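Local structure of programmed cell death 6-interacting protein (Homo sapiens, 5WA1) at residues K236-A241 with C271-N276. The protein works in endocytosis, multivesicular body biogenesis, membrane repair and cytokinesis, sorting cargo into intralumenal vesicles, and is represented here by its BRO1 domain bound to a CHMP4C peptide. Numbering follows the deposited sequence.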
loop_
_atom_site.group_PDB
_atom_site.type_symbol
_atom_site.label_atom_id
_atom_site.label_comp_id
_atom_site.label_asym_id
_atom_site.label_seq_id
_atom_site.Cartn_x
_atom_site.Cartn_y
_atom_site.Cartn_z
ATOM N N LYS A 236 16.347 -9.607 -10.309
ATOM C CA LYS A 236 15.393 -10.431 -9.571
ATOM C C LYS A 236 14.415 -9.594 -8.742
ATOM O O LYS A 236 13.255 -9.993 -8.579
ATOM C CB LYS A 236 16.150 -11.409 -8.670
ATOM C CG LYS A 236 16.942 -12.451 -9.443
ATOM C CD LYS A 236 17.669 -13.401 -8.511
ATOM C CE LYS A 236 18.502 -14.395 -9.294
ATOM N NZ LYS A 236 19.308 -15.274 -8.408
ATOM N N LEU A 237 14.852 -8.453 -8.204
ATOM C CA LEU A 237 13.911 -7.573 -7.497
ATOM C C LEU A 237 12.907 -6.954 -8.463
ATOM O O LEU A 237 11.706 -6.884 -8.169
ATOM C CB LEU A 237 14.673 -6.475 -6.764
ATOM C CG LEU A 237 15.621 -6.905 -5.634
ATOM C CD1 LEU A 237 16.440 -5.729 -5.159
ATOM C CD2 LEU A 237 14.833 -7.475 -4.480
ATOM N N ALA A 238 13.385 -6.496 -9.626
ATOM C CA ALA A 238 12.488 -5.955 -10.639
ATOM C C ALA A 238 11.521 -7.012 -11.143
ATOM O O ALA A 238 10.331 -6.738 -11.336
ATOM C CB ALA A 238 13.296 -5.374 -11.808
ATOM N N ASN A 239 12.017 -8.227 -11.383
ATOM C CA ASN A 239 11.151 -9.276 -11.909
ATOM C C ASN A 239 10.034 -9.595 -10.923
ATOM O O ASN A 239 8.878 -9.811 -11.314
ATOM C CB ASN A 239 11.977 -10.522 -12.214
ATOM C CG ASN A 239 11.309 -11.429 -13.227
ATOM O OD1 ASN A 239 10.564 -10.970 -14.095
ATOM N ND2 ASN A 239 11.555 -12.724 -13.110
ATOM N N GLN A 240 10.362 -9.619 -9.633
ATOM C CA GLN A 240 9.341 -9.865 -8.622
ATOM C C GLN A 240 8.327 -8.727 -8.565
ATOM O O GLN A 240 7.127 -8.968 -8.394
ATOM C CB GLN A 240 9.996 -10.067 -7.256
ATOM C CG GLN A 240 8.977 -10.272 -6.142
ATOM C CD GLN A 240 8.120 -11.492 -6.371
ATOM O OE1 GLN A 240 8.625 -12.609 -6.431
ATOM N NE2 GLN A 240 6.813 -11.285 -6.504
ATOM N N ALA A 241 8.791 -7.482 -8.673
ATOM C CA ALA A 241 7.860 -6.360 -8.717
ATOM C C ALA A 241 6.931 -6.467 -9.917
ATOM O O ALA A 241 5.741 -6.140 -9.828
ATOM C CB ALA A 241 8.631 -5.042 -8.750
ATOM N N CYS A 271 5.004 -3.566 -17.107
ATOM C CA CYS A 271 5.922 -3.607 -18.245
ATOM C C CYS A 271 7.240 -2.903 -17.943
ATOM O O CYS A 271 8.299 -3.344 -18.412
ATOM C CB CYS A 271 5.259 -2.994 -19.476
ATOM S SG CYS A 271 3.819 -3.899 -20.068
ATOM N N ILE A 272 7.208 -1.789 -17.198
ATOM C CA ILE A 272 8.448 -1.104 -16.854
ATOM C C ILE A 272 9.317 -1.997 -15.986
ATOM O O ILE A 272 10.545 -2.021 -16.131
ATOM C CB ILE A 272 8.169 0.243 -16.160
ATOM C CG1 ILE A 272 7.606 1.257 -17.154
ATOM C CG2 ILE A 272 9.452 0.798 -15.496
ATOM C CD1 ILE A 272 6.904 2.444 -16.477
ATOM N N MET A 273 8.707 -2.733 -15.086
ATOM C CA MET A 273 9.485 -3.587 -14.243
ATOM C C MET A 273 10.062 -4.748 -15.038
ATOM O O MET A 273 11.177 -5.106 -14.827
ATOM C CB MET A 273 8.715 -4.020 -13.022
ATOM C CG MET A 273 8.456 -2.932 -12.003
ATOM S SD MET A 273 9.857 -1.950 -11.473
ATOM C CE MET A 273 10.714 -3.083 -10.460
ATOM N N GLN A 274 9.295 -5.346 -15.932
ATOM C CA GLN A 274 9.857 -6.401 -16.774
ATOM C C GLN A 274 11.036 -5.879 -17.586
ATOM O O GLN A 274 12.054 -6.562 -17.716
ATOM C CB GLN A 274 8.789 -6.987 -17.701
ATOM C CG GLN A 274 7.737 -7.837 -16.982
ATOM C CD GLN A 274 6.930 -8.709 -17.931
ATOM O OE1 GLN A 274 6.799 -8.403 -19.115
ATOM N NE2 GLN A 274 6.400 -9.809 -17.412
ATOM N N ALA A 275 10.921 -4.661 -18.122
ATOM C CA ALA A 275 12.019 -4.051 -18.868
ATOM C C ALA A 275 13.237 -3.795 -17.981
ATOM O O ALA A 275 14.382 -3.973 -18.420
ATOM C CB ALA A 275 11.539 -2.749 -19.515
ATOM N N ASN A 276 13.020 -3.363 -16.736
ATOM C CA ASN A 276 14.137 -3.197 -15.814
ATOM C C ASN A 276 14.823 -4.524 -15.535
ATOM O O ASN A 276 16.055 -4.586 -15.442
ATOM C CB ASN A 276 13.665 -2.586 -14.492
ATOM C CG ASN A 276 13.458 -1.108 -14.580
ATOM O OD1 ASN A 276 12.380 -0.600 -14.281
ATOM N ND2 ASN A 276 14.497 -0.401 -14.951
HETATM O O HOH W 1 7.618 -10.971 -14.448
#
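Met273 reaches across to Ala238 and Ala241 where helices 231-252 and 262-287, consecutive in the chain, pack as a nearly antiparallel helical hairpin of the BRO1 domain, within the part that interacts with CHMP4 proteins. The axes approach to 7.6 Å at an angle of 158° between their directions, a close approach consistent with the small side chains of Ala238 and Ala241. Met273 carries most of the apolar contact on the 271-276 side. With CG trans to its own carbonyl carbon (chi1 -70°), further bends at chi2 and chi3 fold the chain so that the terminal methyl comes to lie against the 236-241 backbone, with CE 3.4 Å from Ala238 CA. The same methyl presses on Ala241, where CE and CB are 3.3 Å apart, closer than two methyl carbons normally sit. Next along, at the edge of the contact, a water accepts a weak bond from Gln274 NE2 and donates to Asn239 OD1, at 3.0 Å, bridging the two helices in the absence of any direct hydrogen bond between the segments. Asn239 ND2 is meanwhile held by Gly354 O. Ala275 faces the other way, onto Leu304 and Ile305 of helix 291-311, while Leu237 turns from this interface to pack on an apolar side chain of the bound peptide. One turn beyond Met273, Asn276 completes the contact through its CB, 3.9 Å from Ala238 CB.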